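Long-range contact in type I modular polyketide synthase (PDB 6IYR), which probably selects an acyl-CoA extender unit and transfers it to the acyl carrier protein in module 8 of salinomycin polyketide synthesis: residues 79-91 / 439-451. Sequence-based numbering, arbitrary orientation.
Sequences LTRSRAALESRGV and AEAWTHGVPVDWD
T80, poorly ordered and just past the end of helix 72-79, lays its methyl CG2 4.1 Å from CB of W450, the two side chains crossing at about a right angle. Further on, A85 CB meets the rim carbon CZ2 of W442 at 3.6 Å. R89 carries most of the contact. Its chain, extended from CG to NE, runs over one face of the W442 indole: CD stands 3.8 Å from the six-membered ring centroid, 9° off the normal, a CH-pi contact. The guanidinium then lies flat on the indole, planes at 24°, with an off-centre cation-pi contact to the five-membered ring. Two firm bonds and a weak one limit its rotation: NE to L86 O within the guanidinium plane, NH2 to W442 O at 2.8 Å, and NH1 weakly to A85 O. W442 O also accepts G445 N of the Schellman motif, so this carbonyl has two donors, one from each face of its plane. At V91, CG2 packs 3.5 Å from W442 CE3 while CB touches A439 CB at 3.9 Å. Strand 88-91 and helix 439-443 run nearly antiparallel (163°), axes 8.0 Å apart: a helix-on-sheet packing that joins helix 431-443, the chain's last, to the central strand of the N-terminal three-stranded antiparallel sheet.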
# COMPACT_ATOMS: atom_id res chain seq x y z
N LEU A 79 22.38 -19.77 2.69
CA LEU A 79 22.48 -18.80 1.62
C LEU A 79 22.58 -17.37 2.13
O LEU A 79 23.20 -16.54 1.49
CB LEU A 79 21.32 -18.96 0.63
CG LEU A 79 21.31 -20.21 -0.26
CD1 LEU A 79 19.97 -20.42 -0.92
CD2 LEU A 79 22.42 -20.16 -1.30
N THR A 80 21.97 -17.10 3.28
CA THR A 80 21.96 -15.76 3.86
C THR A 80 22.96 -15.53 5.00
O THR A 80 24.12 -15.91 4.90
CB THR A 80 20.55 -15.30 4.30
OG1 THR A 80 20.01 -16.22 5.25
CG2 THR A 80 19.63 -15.22 3.11
N ARG A 81 22.46 -14.89 6.06
CA ARG A 81 23.20 -14.50 7.27
C ARG A 81 24.32 -13.49 7.02
O ARG A 81 24.08 -12.39 6.50
CB ARG A 81 23.78 -15.75 7.93
CG ARG A 81 22.74 -16.71 8.48
CD ARG A 81 23.32 -17.92 9.19
NE ARG A 81 22.28 -18.85 9.63
CZ ARG A 81 22.52 -20.03 10.17
NH1 ARG A 81 23.77 -20.45 10.34
NH2 ARG A 81 21.52 -20.81 10.55
N SER A 82 25.53 -13.86 7.38
CA SER A 82 26.68 -12.97 7.26
C SER A 82 26.97 -12.50 5.84
O SER A 82 27.36 -11.35 5.64
CB SER A 82 27.92 -13.65 7.83
OG SER A 82 28.28 -14.78 7.05
N ARG A 83 26.78 -13.37 4.84
CA ARG A 83 27.12 -12.97 3.48
C ARG A 83 26.34 -11.74 3.03
O ARG A 83 25.12 -11.67 3.14
CB ARG A 83 26.86 -14.13 2.52
CG ARG A 83 27.78 -15.32 2.72
CD ARG A 83 27.55 -16.46 1.73
NE ARG A 83 28.41 -17.60 2.01
CZ ARG A 83 28.33 -18.76 1.38
NH1 ARG A 83 27.44 -18.93 0.41
NH2 ARG A 83 29.15 -19.76 1.70
N ALA A 84 27.09 -10.79 2.47
CA ALA A 84 26.52 -9.55 1.97
C ALA A 84 26.18 -9.86 0.54
O ALA A 84 27.00 -10.38 -0.22
CB ALA A 84 27.51 -8.42 2.06
N ALA A 85 24.96 -9.54 0.17
CA ALA A 85 24.43 -9.85 -1.14
C ALA A 85 24.79 -8.80 -2.17
O ALA A 85 24.78 -7.61 -1.90
CB ALA A 85 22.94 -10.04 -1.06
N LEU A 86 25.09 -9.26 -3.38
CA LEU A 86 25.48 -8.43 -4.50
C LEU A 86 24.34 -7.74 -5.26
O LEU A 86 23.19 -7.96 -4.96
CB LEU A 86 26.39 -9.21 -5.43
CG LEU A 86 27.73 -9.53 -4.77
CD1 LEU A 86 28.42 -8.25 -4.35
CD2 LEU A 86 27.55 -10.42 -3.56
N GLU A 87 24.69 -6.88 -6.20
CA GLU A 87 23.75 -6.11 -7.01
C GLU A 87 22.68 -6.84 -7.84
O GLU A 87 21.57 -6.36 -7.94
CB GLU A 87 24.50 -5.15 -7.92
CG GLU A 87 25.25 -4.09 -7.16
CD GLU A 87 25.47 -2.82 -7.96
OE1 GLU A 87 25.37 -2.87 -9.21
OE2 GLU A 87 25.75 -1.77 -7.33
N SER A 88 23.02 -7.95 -8.47
CA SER A 88 22.05 -8.65 -9.27
C SER A 88 21.51 -9.86 -8.46
O SER A 88 22.28 -10.55 -7.77
CB SER A 88 22.69 -9.03 -10.60
OG SER A 88 22.10 -10.19 -11.11
N ARG A 89 20.18 -9.93 -8.29
CA ARG A 89 19.61 -10.78 -7.22
C ARG A 89 18.45 -11.65 -7.67
O ARG A 89 17.74 -11.33 -8.64
CB ARG A 89 19.16 -9.94 -6.03
CG ARG A 89 20.27 -9.24 -5.28
CD ARG A 89 19.68 -8.28 -4.24
NE ARG A 89 20.72 -7.70 -3.42
CZ ARG A 89 20.53 -7.08 -2.27
NH1 ARG A 89 21.56 -6.60 -1.61
NH2 ARG A 89 19.33 -6.95 -1.76
N GLY A 90 18.24 -12.75 -6.94
CA GLY A 90 17.20 -13.70 -7.29
C GLY A 90 16.72 -14.41 -6.05
O GLY A 90 17.45 -14.55 -5.07
N VAL A 91 15.43 -14.76 -6.04
CA VAL A 91 14.87 -15.51 -4.93
C VAL A 91 14.00 -16.59 -5.51
O VAL A 91 13.27 -16.35 -6.48
CB VAL A 91 14.00 -14.63 -4.02
CG1 VAL A 91 13.53 -15.44 -2.83
CG2 VAL A 91 14.75 -13.40 -3.55
N ALA A 439 10.30 -10.63 -1.51
CA ALA A 439 11.35 -11.02 -2.46
C ALA A 439 11.60 -9.96 -3.50
O ALA A 439 12.75 -9.68 -3.83
CB ALA A 439 10.97 -12.32 -3.16
N GLU A 440 10.54 -9.49 -4.14
CA GLU A 440 10.68 -8.41 -5.11
C GLU A 440 11.42 -7.25 -4.50
O GLU A 440 12.28 -6.63 -5.13
CB GLU A 440 9.34 -7.86 -5.57
CG GLU A 440 8.53 -8.82 -6.38
CD GLU A 440 7.09 -8.39 -6.47
OE1 GLU A 440 6.86 -7.16 -6.64
OE2 GLU A 440 6.21 -9.26 -6.30
N ALA A 441 10.99 -6.88 -3.32
CA ALA A 441 11.63 -5.75 -2.65
C ALA A 441 13.11 -6.02 -2.49
O ALA A 441 13.95 -5.19 -2.84
CB ALA A 441 11.01 -5.53 -1.29
N TRP A 442 13.43 -7.14 -1.86
CA TRP A 442 14.82 -7.50 -1.59
C TRP A 442 15.66 -7.52 -2.87
O TRP A 442 16.76 -6.97 -2.90
CB TRP A 442 14.88 -8.84 -0.85
CG TRP A 442 16.26 -9.25 -0.55
CD1 TRP A 442 16.99 -8.88 0.53
CD2 TRP A 442 17.12 -10.06 -1.37
NE1 TRP A 442 18.27 -9.38 0.42
CE2 TRP A 442 18.35 -10.16 -0.70
CE3 TRP A 442 16.93 -10.80 -2.54
CZ2 TRP A 442 19.41 -10.94 -1.18
CZ3 TRP A 442 17.98 -11.57 -3.03
CH2 TRP A 442 19.21 -11.63 -2.35
N THR A 443 15.09 -7.99 -3.97
CA THR A 443 15.87 -8.01 -5.19
C THR A 443 16.20 -6.61 -5.65
O THR A 443 17.13 -6.42 -6.43
CB THR A 443 15.21 -8.82 -6.34
OG1 THR A 443 13.98 -8.22 -6.76
CG2 THR A 443 15.04 -10.30 -5.94
N HIS A 444 15.44 -5.62 -5.18
CA HIS A 444 15.67 -4.26 -5.62
C HIS A 444 16.52 -3.50 -4.62
O HIS A 444 16.83 -2.33 -4.83
CB HIS A 444 14.35 -3.52 -5.84
CG HIS A 444 13.59 -4.00 -7.03
ND1 HIS A 444 14.22 -4.34 -8.21
CD2 HIS A 444 12.30 -4.36 -7.17
CE1 HIS A 444 13.32 -4.80 -9.07
NE2 HIS A 444 12.14 -4.76 -8.48
N GLY A 445 16.83 -4.15 -3.51
CA GLY A 445 17.75 -3.61 -2.53
C GLY A 445 17.03 -3.11 -1.30
O GLY A 445 17.63 -2.56 -0.39
N VAL A 446 15.74 -3.36 -1.21
CA VAL A 446 15.08 -3.09 0.06
C VAL A 446 15.61 -4.08 1.08
O VAL A 446 15.66 -5.28 0.79
CB VAL A 446 13.58 -3.26 -0.09
CG1 VAL A 446 12.89 -3.01 1.22
CG2 VAL A 446 13.08 -2.34 -1.18
N PRO A 447 15.96 -3.61 2.29
CA PRO A 447 16.72 -4.46 3.22
C PRO A 447 15.86 -5.42 4.04
O PRO A 447 15.85 -5.37 5.25
CB PRO A 447 17.43 -3.45 4.13
CG PRO A 447 16.56 -2.23 4.09
CD PRO A 447 15.82 -2.23 2.78
N VAL A 448 15.27 -6.39 3.36
CA VAL A 448 14.56 -7.45 4.03
C VAL A 448 15.57 -8.23 4.89
O VAL A 448 16.70 -8.47 4.47
CB VAL A 448 13.91 -8.38 2.98
CG1 VAL A 448 13.22 -9.57 3.65
CG2 VAL A 448 12.94 -7.58 2.12
N ASP A 449 15.12 -8.66 6.05
CA ASP A 449 15.89 -9.53 6.90
C ASP A 449 15.31 -10.93 6.88
O ASP A 449 14.27 -11.22 7.49
CB ASP A 449 15.86 -9.00 8.33
CG ASP A 449 16.70 -9.85 9.28
OD1 ASP A 449 17.38 -10.80 8.84
OD2 ASP A 449 16.65 -9.62 10.49
N TRP A 450 15.95 -11.82 6.13
CA TRP A 450 15.35 -13.13 5.85
C TRP A 450 15.21 -14.04 7.05
O TRP A 450 14.33 -14.89 7.06
CB TRP A 450 16.09 -13.80 4.71
CG TRP A 450 15.82 -13.08 3.43
CD1 TRP A 450 16.67 -12.31 2.74
CD2 TRP A 450 14.58 -13.07 2.71
NE1 TRP A 450 16.05 -11.80 1.63
CE2 TRP A 450 14.78 -12.28 1.57
CE3 TRP A 450 13.32 -13.65 2.92
CZ2 TRP A 450 13.76 -12.06 0.63
CZ3 TRP A 450 12.35 -13.48 1.97
CH2 TRP A 450 12.56 -12.67 0.85
N ASP A 451 15.98 -13.76 8.11
CA ASP A 451 15.81 -14.43 9.39
C ASP A 451 14.40 -14.29 9.98
O ASP A 451 13.98 -15.13 10.78
CB ASP A 451 16.84 -13.89 10.41
CG ASP A 451 18.28 -14.31 10.07
OD1 ASP A 451 18.45 -15.29 9.32
OD2 ASP A 451 19.24 -13.66 10.54